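Long-range contacts in xylulose kinase (Bifidobacterium adolescentis ATCC 15703, PDB 3I8B), which probably phosphorylates D-xylulose to D-xylulose 5-phosphate at the expense of ATP, as a member of the FGGY family of carbohydrate kinases: residues Leu282-Gly287 against Ala300-Asn305; Gly287-Ser292 against Ala423-Ile428; Glu304-Asp309 against Gly322-Leu327. All blocks are in the same frame, centred on the assembly; numbering follows the deposited sequence.

Contact 1 of 3, residues Leu282-Gly287 against Ala300-Asn305; sequences LGMAVG and AAISEN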
ATOM      1  N   LEU A 282       6.828  11.645   2.945  1.00 14.17           N
ATOM      2  CA  LEU A 282       6.326  12.343   4.113  1.00 15.42           C
ATOM      3  C   LEU A 282       7.428  12.483   5.134  1.00 17.55           C
ATOM      4  O   LEU A 282       7.235  13.084   6.186  1.00 17.40           O
ATOM      5  CB  LEU A 282       5.149  11.579   4.724  1.00 14.50           C
ATOM      6  CG  LEU A 282       3.804  11.738   4.016  1.00 15.20           C
ATOM      7  CD1 LEU A 282       2.820  10.655   4.482  1.00 15.89           C
ATOM      8  CD2 LEU A 282       3.204  13.126   4.248  1.00 22.37           C
ATOM      9  N   GLY A 283       8.590  11.924   4.811  1.00 15.99           N
ATOM     10  CA  GLY A 283       9.736  11.972   5.689  1.00 15.10           C
ATOM     11  C   GLY A 283       9.574  11.055   6.889  1.00 19.97           C
ATOM     12  O   GLY A 283      10.240  11.232   7.903  1.00 16.98           O
HETATM   13  N   MSE A 284       8.697  10.062   6.791  1.00 16.83           N
HETATM   14  CA  MSE A 284       8.493   9.170   7.934  1.00 17.73           C
HETATM   15  C   MSE A 284       9.675   8.239   8.239  1.00 21.13           C
HETATM   16  O   MSE A 284      10.267   7.637   7.340  1.00 21.41           O
HETATM   17  CB  MSE A 284       7.214   8.359   7.764  1.00 15.14           C
HETATM   18  CG  MSE A 284       5.942   9.161   7.950  1.00 16.67           C
HETATM   19 SE   MSE A 284       4.417   8.165   7.237  1.00 28.56          SE
HETATM   20  CE  MSE A 284       4.512   6.626   8.436  1.00 15.31           C
ATOM     21  N   ALA A 285       9.997   8.118   9.523  1.00 16.66           N
ATOM     22  CA  ALA A 285      10.992   7.168   9.980  1.00 19.01           C
ATOM     23  C   ALA A 285      10.383   6.226  11.018  1.00 17.99           C
ATOM     24  O   ALA A 285       9.199   6.349  11.380  1.00 16.77           O
ATOM     25  CB  ALA A 285      12.212   7.911  10.562  1.00 21.09           C
ATOM     26  N   VAL A 286      11.204   5.299  11.507  1.00 16.97           N
ATOM     27  CA  VAL A 286      10.769   4.295  12.473  1.00 16.68           C
ATOM     28  C   VAL A 286      10.062   4.920  13.677  1.00 16.85           C
ATOM     29  O   VAL A 286      10.615   5.796  14.345  1.00 17.62           O
ATOM     30  CB  VAL A 286      11.965   3.446  12.947  1.00 18.34           C
ATOM     31  CG1 VAL A 286      11.560   2.538  14.106  1.00 21.12           C
ATOM     32  CG2 VAL A 286      12.527   2.634  11.787  1.00 18.50           C
ATOM     33  N   GLY A 287       8.832   4.486  13.942  1.00 15.26           N
ATOM     34  CA  GLY A 287       8.060   5.028  15.049  1.00 16.41           C
ATOM     35  C   GLY A 287       6.916   5.932  14.620  1.00 17.36           C
ATOM     36  O   GLY A 287       5.993   6.210  15.393  1.00 21.62           O
ATOM     37  N   ALA A 300      -0.480   3.032   8.446  1.00 12.81           N
ATOM     38  CA  ALA A 300       0.807   2.459   8.092  1.00 15.71           C
ATOM     39  C   ALA A 300       1.884   3.027   9.006  1.00 16.76           C
ATOM     40  O   ALA A 300       2.057   4.247   9.101  1.00 16.05           O
ATOM     41  CB  ALA A 300       1.133   2.754   6.637  1.00 15.79           C
ATOM     42  N   ALA A 301       2.590   2.143   9.699  1.00 14.48           N
ATOM     43  CA  ALA A 301       3.653   2.569  10.596  1.00 15.64           C
ATOM     44  C   ALA A 301       4.976   2.031  10.082  1.00 18.43           C
ATOM     45  O   ALA A 301       5.024   0.982   9.431  1.00 15.59           O
ATOM     46  CB  ALA A 301       3.393   2.065  12.023  1.00 17.63           C
ATOM     47  N   ILE A 302       6.047   2.753  10.377  1.00 16.00           N
ATOM     48  CA  ILE A 302       7.376   2.259  10.072  1.00 15.69           C
ATOM     49  C   ILE A 302       7.944   1.547  11.285  1.00 15.98           C
ATOM     50  O   ILE A 302       8.033   2.121  12.374  1.00 16.90           O
ATOM     51  CB  ILE A 302       8.287   3.385   9.626  1.00 15.11           C
ATOM     52  CG1 ILE A 302       7.655   4.060   8.412  1.00 16.80           C
ATOM     53  CG2 ILE A 302       9.689   2.855   9.291  1.00 14.49           C
ATOM     54  CD1 ILE A 302       7.949   5.485   8.347  1.00 21.47           C
ATOM     55  N   SER A 303       8.333   0.292  11.066  1.00 14.59           N
ATOM     56  CA  SER A 303       8.782  -0.614  12.112  1.00 15.55           C
ATOM     57  C   SER A 303      10.243  -1.007  11.884  1.00 17.83           C
ATOM     58  O   SER A 303      10.635  -1.386  10.777  1.00 17.29           O
ATOM     59  CB  SER A 303       7.890  -1.866  12.115  1.00 15.62           C
ATOM     60  OG  SER A 303       8.380  -2.861  12.994  1.00 18.33           O
ATOM     61  N   GLU A 304      11.048  -0.920  12.939  1.00 18.34           N
ATOM     62  CA  GLU A 304      12.449  -1.317  12.866  1.00 19.71           C
ATOM     63  C   GLU A 304      12.589  -2.795  12.462  1.00 20.58           C
ATOM     64  O   GLU A 304      13.418  -3.148  11.615  1.00 16.02           O
ATOM     65  CB  GLU A 304      13.140  -1.050  14.214  1.00 16.06           C
ATOM     66  CG  GLU A 304      14.595  -1.446  14.260  1.00 17.31           C
ATOM     67  CD  GLU A 304      15.474  -0.513  13.446  1.00 19.86           C
ATOM     68  OE1 GLU A 304      15.022   0.602  13.117  1.00 21.36           O
ATOM     69  OE2 GLU A 304      16.617  -0.893  13.132  1.00 23.63           O
ATOM     70  N   ASN A 305      11.759  -3.647  13.065  1.00 18.06           N
ATOM     71  CA  ASN A 305      11.852  -5.096  12.884  1.00 16.41           C
ATOM     72  C   ASN A 305      10.643  -5.644  12.130  1.00 14.59           C
ATOM     73  O   ASN A 305       9.618  -4.968  12.049  1.00 16.46           O
ATOM     74  CB  ASN A 305      11.982  -5.778  14.247  1.00 13.39           C
ATOM     75  CG  ASN A 305      13.236  -5.341  15.000  1.00 20.08           C
ATOM     76  OD1 ASN A 305      13.162  -4.884  16.140  1.00 24.91           O
ATOM     77  ND2 ASN A 305      14.384  -5.464  14.354  1.00 15.87           N
TER
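G287 and I302 join the two backbones through a single nearly straight bond, G287 N to I302 O at 2.9 Å and 166°, between chains whose directions differ by 66°. It lies at the open end of the antiparallel hairpin formed by strands 288-293 and 297-301. Because I302 also bonds through its backbone to D288, two residues on one side face one on the other, and with the positive phi of G287 the pattern fits a G1-type beta bulge. Further back, G283 ends helix 274-281 in a Schellman motif, and the chain then leads into the bulge.

I302 is the side chain that fills the angle between the segments. Its CB lies 3.6 Å from the carbonyl O of A285, and its CG2 branch meets V286 CG2 at 3.8 Å, the two side chains crossing at a slant. In the selenomethionine M284 the bend at the last torsion (chi3 63°) swings CE to 3.5 Å from A300 O. The side chain of A300 is about 8 Å from that of Q74, a predicted substrate-binding residue.

V286 divides its branches at the more exposed end of the contact: CG1 faces the backbone of E304, 3.7 Å from its N, while CG2 is 3.5 Å from the carboxylate oxygen OE1 of the same residue. Beyond V286 the chain at 303-305 is braced from within, S303 OG donating to N305 O at 2.6 Å, in the carbonyl plane and on a lone pair.

Contact 2 of 3, residues Gly287-Ser292 against Ala423-Ile428; sequences GDVSIS and ASITRI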
ATOM      1  N   GLY A 287       8.832   4.486  13.942  1.00 15.26           N
ATOM      2  CA  GLY A 287       8.060   5.028  15.049  1.00 16.41           C
ATOM      3  C   GLY A 287       6.916   5.932  14.620  1.00 17.36           C
ATOM      4  O   GLY A 287       5.993   6.210  15.393  1.00 21.62           O
ATOM      5  N   ASP A 288       6.984   6.398  13.382  1.00 16.65           N
ATOM      6  CA  ASP A 288       5.930   7.206  12.794  1.00 17.19           C
ATOM      7  C   ASP A 288       4.829   6.291  12.255  1.00 17.88           C
ATOM      8  O   ASP A 288       5.110   5.228  11.701  1.00 16.81           O
ATOM      9  CB  ASP A 288       6.476   8.043  11.627  1.00 15.62           C
ATOM     10  CG  ASP A 288       7.376   9.189  12.081  1.00 21.60           C
ATOM     11  OD1 ASP A 288       7.322   9.577  13.263  1.00 22.63           O
ATOM     12  OD2 ASP A 288       8.140   9.700  11.241  1.00 19.36           O
ATOM     13  N   VAL A 289       3.583   6.709  12.421  1.00 15.80           N
ATOM     14  CA  VAL A 289       2.494   6.089  11.703  1.00 15.95           C
ATOM     15  C   VAL A 289       1.738   7.170  10.955  1.00 17.26           C
ATOM     16  O   VAL A 289       1.671   8.321  11.402  1.00 17.22           O
ATOM     17  CB  VAL A 289       1.538   5.334  12.640  1.00 17.76           C
ATOM     18  CG1 VAL A 289       0.780   6.316  13.511  1.00 15.98           C
ATOM     19  CG2 VAL A 289       0.577   4.468  11.821  1.00 13.29           C
ATOM     20  N   SER A 290       1.197   6.810   9.800  1.00 13.18           N
ATOM     21  CA  SER A 290       0.322   7.704   9.073  1.00 14.96           C
ATOM     22  C   SER A 290      -1.058   7.074   9.044  1.00 19.17           C
ATOM     23  O   SER A 290      -1.190   5.858   8.888  1.00 14.68           O
ATOM     24  CB  SER A 290       0.824   7.910   7.648  1.00 15.98           C
ATOM     25  OG  SER A 290       0.618   6.747   6.864  1.00 23.33           O
ATOM     26  N   ILE A 291      -2.080   7.906   9.203  1.00 14.24           N
ATOM     27  CA  ILE A 291      -3.447   7.472   9.015  1.00 16.14           C
ATOM     28  C   ILE A 291      -4.012   8.171   7.794  1.00 16.79           C
ATOM     29  O   ILE A 291      -4.204   9.388   7.788  1.00 20.81           O
ATOM     30  CB  ILE A 291      -4.313   7.815  10.236  1.00 20.01           C
ATOM     31  CG1 ILE A 291      -3.918   6.930  11.417  1.00 18.71           C
ATOM     32  CG2 ILE A 291      -5.787   7.653   9.890  1.00 16.66           C
ATOM     33  CD1 ILE A 291      -4.254   7.520  12.756  1.00 24.61           C
ATOM     34  N   SER A 292      -4.252   7.407   6.742  1.00 17.55           N
ATOM     35  CA  SER A 292      -4.871   7.959   5.554  1.00 16.90           C
ATOM     36  C   SER A 292      -6.359   7.659   5.651  1.00 20.86           C
ATOM     37  O   SER A 292      -6.782   6.503   5.606  1.00 17.96           O
ATOM     38  CB  SER A 292      -4.270   7.335   4.300  1.00 19.21           C
ATOM     39  OG  SER A 292      -4.592   8.100   3.158  1.00 24.34           O
ATOM     40  N   ALA A 423       5.910  -3.009  17.184  1.00 18.88           N
ATOM     41  CA  ALA A 423       6.292  -1.738  16.555  1.00 21.06           C
ATOM     42  C   ALA A 423       5.840  -0.508  17.354  1.00 20.80           C
ATOM     43  O   ALA A 423       4.655  -0.188  17.383  1.00 19.65           O
ATOM     44  CB  ALA A 423       5.734  -1.664  15.136  1.00 17.25           C
ATOM     45  N   SER A 424       6.780   0.183  17.994  1.00 21.68           N
ATOM     46  CA  SER A 424       6.462   1.425  18.698  1.00 19.93           C
ATOM     47  C   SER A 424       5.844   2.439  17.747  1.00 20.50           C
ATOM     48  O   SER A 424       6.239   2.537  16.586  1.00 16.84           O
ATOM     49  CB  SER A 424       7.720   2.053  19.315  1.00 21.59           C
ATOM     50  OG  SER A 424       8.248   1.262  20.366  1.00 24.24           O
ATOM     51  N   ILE A 425       4.893   3.213  18.255  1.00 16.84           N
ATOM     52  CA  ILE A 425       4.363   4.345  17.513  1.00 20.19           C
ATOM     53  C   ILE A 425       4.424   5.589  18.393  1.00 23.56           C
ATOM     54  O   ILE A 425       3.739   5.660  19.413  1.00 20.80           O
ATOM     55  CB  ILE A 425       2.915   4.097  17.069  1.00 19.48           C
ATOM     56  CG1 ILE A 425       2.870   3.011  15.991  1.00 17.45           C
ATOM     57  CG2 ILE A 425       2.297   5.384  16.540  1.00 21.92           C
ATOM     58  CD1 ILE A 425       1.468   2.653  15.558  1.00 16.85           C
ATOM     59  N   THR A 426       5.237   6.570  17.988  1.00 24.17           N
ATOM     60  CA  THR A 426       5.525   7.730  18.834  1.00 21.99           C
ATOM     61  C   THR A 426       5.118   9.071  18.212  1.00 21.92           C
ATOM     62  O   THR A 426       5.230  10.120  18.841  1.00 23.75           O
ATOM     63  CB  THR A 426       7.017   7.763  19.243  1.00 25.31           C
ATOM     64  OG1 THR A 426       7.847   7.684  18.074  1.00 22.77           O
ATOM     65  CG2 THR A 426       7.337   6.597  20.170  1.00 25.01           C
ATOM     66  N   ARG A 427       4.640   9.027  16.978  1.00 22.04           N
ATOM     67  CA  ARG A 427       4.126  10.213  16.310  1.00 23.74           C
ATOM     68  C   ARG A 427       3.107   9.799  15.255  1.00 19.70           C
ATOM     69  O   ARG A 427       3.300   8.798  14.559  1.00 20.74           O
ATOM     70  CB  ARG A 427       5.268  10.994  15.657  1.00 24.73           C
ATOM     71  CG  ARG A 427       4.850  12.299  14.992  1.00 24.04           C
ATOM     72  CD  ARG A 427       6.086  13.054  14.503  1.00 27.69           C
ATOM     73  NE  ARG A 427       6.661  12.424  13.318  1.00 26.19           N
ATOM     74  CZ  ARG A 427       6.772  13.017  12.132  1.00 27.99           C
ATOM     75  NH1 ARG A 427       6.377  14.277  11.978  1.00 27.26           N
ATOM     76  NH2 ARG A 427       7.303  12.358  11.108  1.00 24.18           N
ATOM     77  N   ILE A 428       2.037  10.577  15.138  1.00 18.39           N
ATOM     78  CA  ILE A 428       0.931  10.280  14.224  1.00 18.72           C
ATOM     79  C   ILE A 428       0.784  11.370  13.174  1.00 20.03           C
ATOM     80  O   ILE A 428       0.691  12.549  13.515  1.00 20.54           O
ATOM     81  CB  ILE A 428      -0.414  10.226  14.976  1.00 17.27           C
ATOM     82  CG1 ILE A 428      -0.318   9.325  16.206  1.00 21.73           C
ATOM     83  CG2 ILE A 428      -1.550   9.776  14.040  1.00 17.05           C
ATOM     84  CD1 ILE A 428      -1.592   9.321  17.044  1.00 19.98           C
TER
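D288 and R427 form a salt bridge in which the guanidinium comes side-on with two nitrogens. R427 NE donates to D288 OD1 at 2.9 Å and R427 NH2 donates to D288 OD2 at 2.8 Å. Both oxygens lie close to the guanidinium plane, yet each is approached from above the carboxylate plane, since the two flat groups are turned 60° against each other. The arginine chain runs extended out to CD, then bends at chi3 (74°), which turns NE and NH2 toward the carboxylate. D288 OD2 has a second donor, the backbone N of A285, so the carboxylate is held by more than the arginine. With an alanine at R427, D288 would probably lose its charge partner and be freer to turn, although the bond from A285 N would stay.

The neighbouring side chains on the other face are apolar. V289 turns CG1 into the space between its own backbone N and carbonyl carbon (chi1 69°), where it meets I425 CG2 at 3.5 Å. Farther along, I291 and I428 lie side by side and point the same way, with I291 CD1 3.7 Å from I428 CG2. L415 of helix 396-420 touches both isoleucines.

T426 N gives a hydrogen bond to G287 O at 2.7 Å, and V289 N bonds to R427 O at 3.0 Å. D288 thus pairs with R427 and V289 with I428 in parallel register, joining strands 288-293 and 427-431 within the mixed sheet of the C-terminal, actin-like ATPase domain of FGGY kinases.

Contact 3 of 3, residues Glu304-Asp309 against Gly322-Leu327; sequences ENPTYD and GHYLPL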
ATOM      1  N   GLU A 304      11.048  -0.920  12.939  1.00 18.34           N
ATOM      2  CA  GLU A 304      12.449  -1.317  12.866  1.00 19.71           C
ATOM      3  C   GLU A 304      12.589  -2.795  12.462  1.00 20.58           C
ATOM      4  O   GLU A 304      13.418  -3.148  11.615  1.00 16.02           O
ATOM      5  CB  GLU A 304      13.140  -1.050  14.214  1.00 16.06           C
ATOM      6  CG  GLU A 304      14.595  -1.446  14.260  1.00 17.31           C
ATOM      7  CD  GLU A 304      15.474  -0.513  13.446  1.00 19.86           C
ATOM      8  OE1 GLU A 304      15.022   0.602  13.117  1.00 21.36           O
ATOM      9  OE2 GLU A 304      16.617  -0.893  13.132  1.00 23.63           O
ATOM     10  N   ASN A 305      11.759  -3.647  13.065  1.00 18.06           N
ATOM     11  CA  ASN A 305      11.852  -5.096  12.884  1.00 16.41           C
ATOM     12  C   ASN A 305      10.643  -5.644  12.130  1.00 14.59           C
ATOM     13  O   ASN A 305       9.618  -4.968  12.049  1.00 16.46           O
ATOM     14  CB  ASN A 305      11.982  -5.778  14.247  1.00 13.39           C
ATOM     15  CG  ASN A 305      13.236  -5.341  15.000  1.00 20.08           C
ATOM     16  OD1 ASN A 305      13.162  -4.884  16.140  1.00 24.91           O
ATOM     17  ND2 ASN A 305      14.384  -5.464  14.354  1.00 15.87           N
ATOM     18  N   PRO A 306      10.760  -6.866  11.568  1.00 13.99           N
ATOM     19  CA  PRO A 306       9.605  -7.486  10.896  1.00 16.69           C
ATOM     20  C   PRO A 306       8.418  -7.543  11.847  1.00 13.96           C
ATOM     21  O   PRO A 306       8.633  -7.600  13.058  1.00 14.73           O
ATOM     22  CB  PRO A 306      10.088  -8.910  10.596  1.00 15.50           C
ATOM     23  CG  PRO A 306      11.590  -8.792  10.511  1.00 18.88           C
ATOM     24  CD  PRO A 306      11.986  -7.680  11.452  1.00 13.19           C
ATOM     25  N   THR A 307       7.206  -7.519  11.308  1.00 16.70           N
ATOM     26  CA  THR A 307       5.982  -7.552  12.112  1.00 16.77           C
ATOM     27  C   THR A 307       5.067  -8.680  11.638  1.00 16.66           C
ATOM     28  O   THR A 307       4.906  -8.897  10.432  1.00 13.66           O
ATOM     29  CB  THR A 307       5.214  -6.208  12.043  1.00 18.19           C
ATOM     30  OG1 THR A 307       4.939  -5.886  10.678  1.00 17.52           O
ATOM     31  CG2 THR A 307       6.035  -5.078  12.669  1.00 15.96           C
ATOM     32  N   TYR A 308       4.467  -9.389  12.595  1.00 17.22           N
ATOM     33  CA  TYR A 308       3.708 -10.602  12.293  1.00 14.98           C
ATOM     34  C   TYR A 308       2.353 -10.642  13.008  1.00 13.95           C
ATOM     35  O   TYR A 308       2.261 -11.095  14.140  1.00 15.68           O
ATOM     36  CB  TYR A 308       4.534 -11.838  12.676  1.00 14.62           C
ATOM     37  CG  TYR A 308       5.803 -12.011  11.875  1.00 14.76           C
ATOM     38  CD1 TYR A 308       5.766 -12.541  10.596  1.00 13.67           C
ATOM     39  CD2 TYR A 308       7.044 -11.657  12.404  1.00 12.68           C
ATOM     40  CE1 TYR A 308       6.915 -12.696   9.851  1.00 12.61           C
ATOM     41  CE2 TYR A 308       8.210 -11.816  11.667  1.00 15.45           C
ATOM     42  CZ  TYR A 308       8.136 -12.340  10.391  1.00 16.14           C
ATOM     43  OH  TYR A 308       9.273 -12.512   9.644  1.00 13.76           O
ATOM     44  N   ASP A 309       1.307 -10.161  12.350  1.00 13.45           N
ATOM     45  CA  ASP A 309      -0.044 -10.299  12.885  1.00 18.47           C
ATOM     46  C   ASP A 309      -0.622 -11.674  12.510  1.00 15.41           C
ATOM     47  O   ASP A 309      -1.195 -11.833  11.439  1.00 13.57           O
ATOM     48  CB  ASP A 309      -0.944  -9.172  12.372  1.00 13.66           C
ATOM     49  CG  ASP A 309      -2.403  -9.363  12.767  1.00 17.44           C
ATOM     50  OD1 ASP A 309      -2.683 -10.239  13.619  1.00 17.16           O
ATOM     51  OD2 ASP A 309      -3.265  -8.640  12.218  1.00 15.29           O
ATOM     52  N   GLY A 322      14.793   0.250   4.092  1.00 13.70           N
ATOM     53  CA  GLY A 322      15.402  -0.972   4.578  1.00 12.36           C
ATOM     54  C   GLY A 322      14.687  -1.525   5.795  1.00 13.72           C
ATOM     55  O   GLY A 322      15.171  -2.455   6.434  1.00 14.72           O
ATOM     56  N   HIS A 323      13.533  -0.959   6.118  1.00 12.35           N
ATOM     57  CA  HIS A 323      12.810  -1.394   7.305  1.00 16.27           C
ATOM     58  C   HIS A 323      11.436  -1.986   6.998  1.00 13.20           C
ATOM     59  O   HIS A 323      11.235  -2.588   5.943  1.00 11.03           O
ATOM     60  CB  HIS A 323      12.722  -0.241   8.311  1.00 16.15           C
ATOM     61  CG  HIS A 323      14.064   0.232   8.767  1.00 18.68           C
ATOM     62  ND1 HIS A 323      14.675   1.357   8.247  1.00 19.34           N
ATOM     63  CD2 HIS A 323      14.935  -0.286   9.665  1.00 16.18           C
ATOM     64  CE1 HIS A 323      15.851   1.523   8.822  1.00 18.19           C
ATOM     65  NE2 HIS A 323      16.035   0.536   9.685  1.00 19.15           N
ATOM     66  N   TYR A 324      10.487  -1.800   7.911  1.00 13.57           N
ATOM     67  CA  TYR A 324       9.212  -2.495   7.795  1.00 14.60           C
ATOM     68  C   TYR A 324       7.993  -1.588   7.875  1.00 14.53           C
ATOM     69  O   TYR A 324       8.019  -0.553   8.545  1.00 15.32           O
ATOM     70  CB  TYR A 324       9.159  -3.658   8.792  1.00 10.61           C
ATOM     71  CG  TYR A 324      10.230  -4.663   8.457  1.00 13.93           C
ATOM     72  CD1 TYR A 324       9.990  -5.683   7.537  1.00 12.41           C
ATOM     73  CD2 TYR A 324      11.498  -4.568   9.012  1.00 13.32           C
ATOM     74  CE1 TYR A 324      10.980  -6.584   7.189  1.00 16.23           C
ATOM     75  CE2 TYR A 324      12.502  -5.475   8.668  1.00 17.25           C
ATOM     76  CZ  TYR A 324      12.233  -6.475   7.750  1.00 12.45           C
ATOM     77  OH  TYR A 324      13.207  -7.384   7.402  1.00 17.94           O
ATOM     78  N   LEU A 325       6.947  -1.997   7.157  1.00 12.85           N
ATOM     79  CA  LEU A 325       5.704  -1.247   7.019  1.00 13.54           C
ATOM     80  C   LEU A 325       4.465  -2.093   7.383  1.00 14.33           C
ATOM     81  O   LEU A 325       3.722  -2.552   6.504  1.00 12.32           O
ATOM     82  CB  LEU A 325       5.572  -0.722   5.584  1.00 12.03           C
ATOM     83  CG  LEU A 325       4.487   0.332   5.337  1.00 12.88           C
ATOM     84  CD1 LEU A 325       4.993   1.680   5.797  1.00 16.49           C
ATOM     85  CD2 LEU A 325       4.108   0.383   3.865  1.00 11.18           C
ATOM     86  N   PRO A 326       4.254  -2.327   8.684  1.00 14.31           N
ATOM     87  CA  PRO A 326       2.975  -2.917   9.101  1.00 16.82           C
ATOM     88  C   PRO A 326       1.845  -2.032   8.608  1.00 16.21           C
ATOM     89  O   PRO A 326       1.837  -0.837   8.891  1.00 13.39           O
ATOM     90  CB  PRO A 326       3.047  -2.867  10.637  1.00 17.06           C
ATOM     91  CG  PRO A 326       4.161  -1.859  10.938  1.00 13.90           C
ATOM     92  CD  PRO A 326       5.152  -2.132   9.834  1.00 16.38           C
ATOM     93  N   LEU A 327       0.899  -2.613   7.879  1.00 13.80           N
ATOM     94  CA  LEU A 327      -0.129  -1.828   7.218  1.00 14.98           C
ATOM     95  C   LEU A 327      -1.520  -2.355   7.552  1.00 17.68           C
ATOM     96  O   LEU A 327      -1.824  -3.519   7.297  1.00 16.21           O
ATOM     97  CB  LEU A 327       0.082  -1.864   5.711  1.00 18.39           C
ATOM     98  CG  LEU A 327      -0.822  -0.893   4.958  1.00 19.32           C
ATOM     99  CD1 LEU A 327       0.004   0.254   4.416  1.00 18.67           C
ATOM    100  CD2 LEU A 327      -1.525  -1.628   3.826  1.00 23.09           C
TER
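P306 sits over one face of the Y324 ring. Its CA is 3.8 Å from the ring centroid and just 10° off the normal, a CH-pi contact, and its N also lies above the plane, displaced toward the rim. The proline ring continues across the phenol, P306 CD coming 3.6 Å from Y324 CE2 and CG approaching CZ. The carbonyl O of E304 meets the same aromatic ring differently, at its edge and near its plane, 3.5 Å from Y324 CD2. N305 O lies 3.5 Å from Y324 CB. The tyrosine is thus bordered by three consecutive residues. Its CG stands anti to its own carbonyl carbon (chi1 -63°), a torsion that presents the ring to this loop.

The remaining contacts flank that ring. E304 bends at chi2 and carries its carboxylate obliquely to the imidazole of H323, E304 OE1 being 3.6 Å from H323 CD2, with the two planes 48° apart. No hydrogen bond joins them; the imidazole is instead fixed through ND1, bonded to T321 OG1. At the other end T307 crosses P326 at about a right angle, its OG1 3.6 Å from P326 CB. No hydrogen bond links the two segments, so the loop is held to 323-326 by side-chain packing, chiefly the proline-aromatic pair.

In the second shell, R196 makes a cation-pi contact with Y324 and bonds to H323 O, while strand 297-301 and the residues just after it hold the backbone, A301 bonding with P326 and S303 with Y324. P326 packs on I418 of helix 396-420, whereas L325, directed away from the loop, reaches N275, A276 and S279 of helix 274-281, so the strand lies between two helices.

From the N terminus, the chain leaves helix 274-281 and passes through 282-287 into the hairpin of strands 288-293 and 297-301, whose return arm contact 1 fastens to that loop. Contact 3 begins where contact 1 ends, sharing E304 and N305, and closes a second short loop back onto strand 324-330. Contact 2 spans much more: it brings 423-428, with 130 residues between, alongside 287-292. It shares G287 with contact 1 and crosses it along the chain, while contact 3 nests inside its long loop. Together the three gather at neighbouring strands 324-330, 297-301, 288-293 and 427-431 of one mixed sheet, contact 2 pairing the last two.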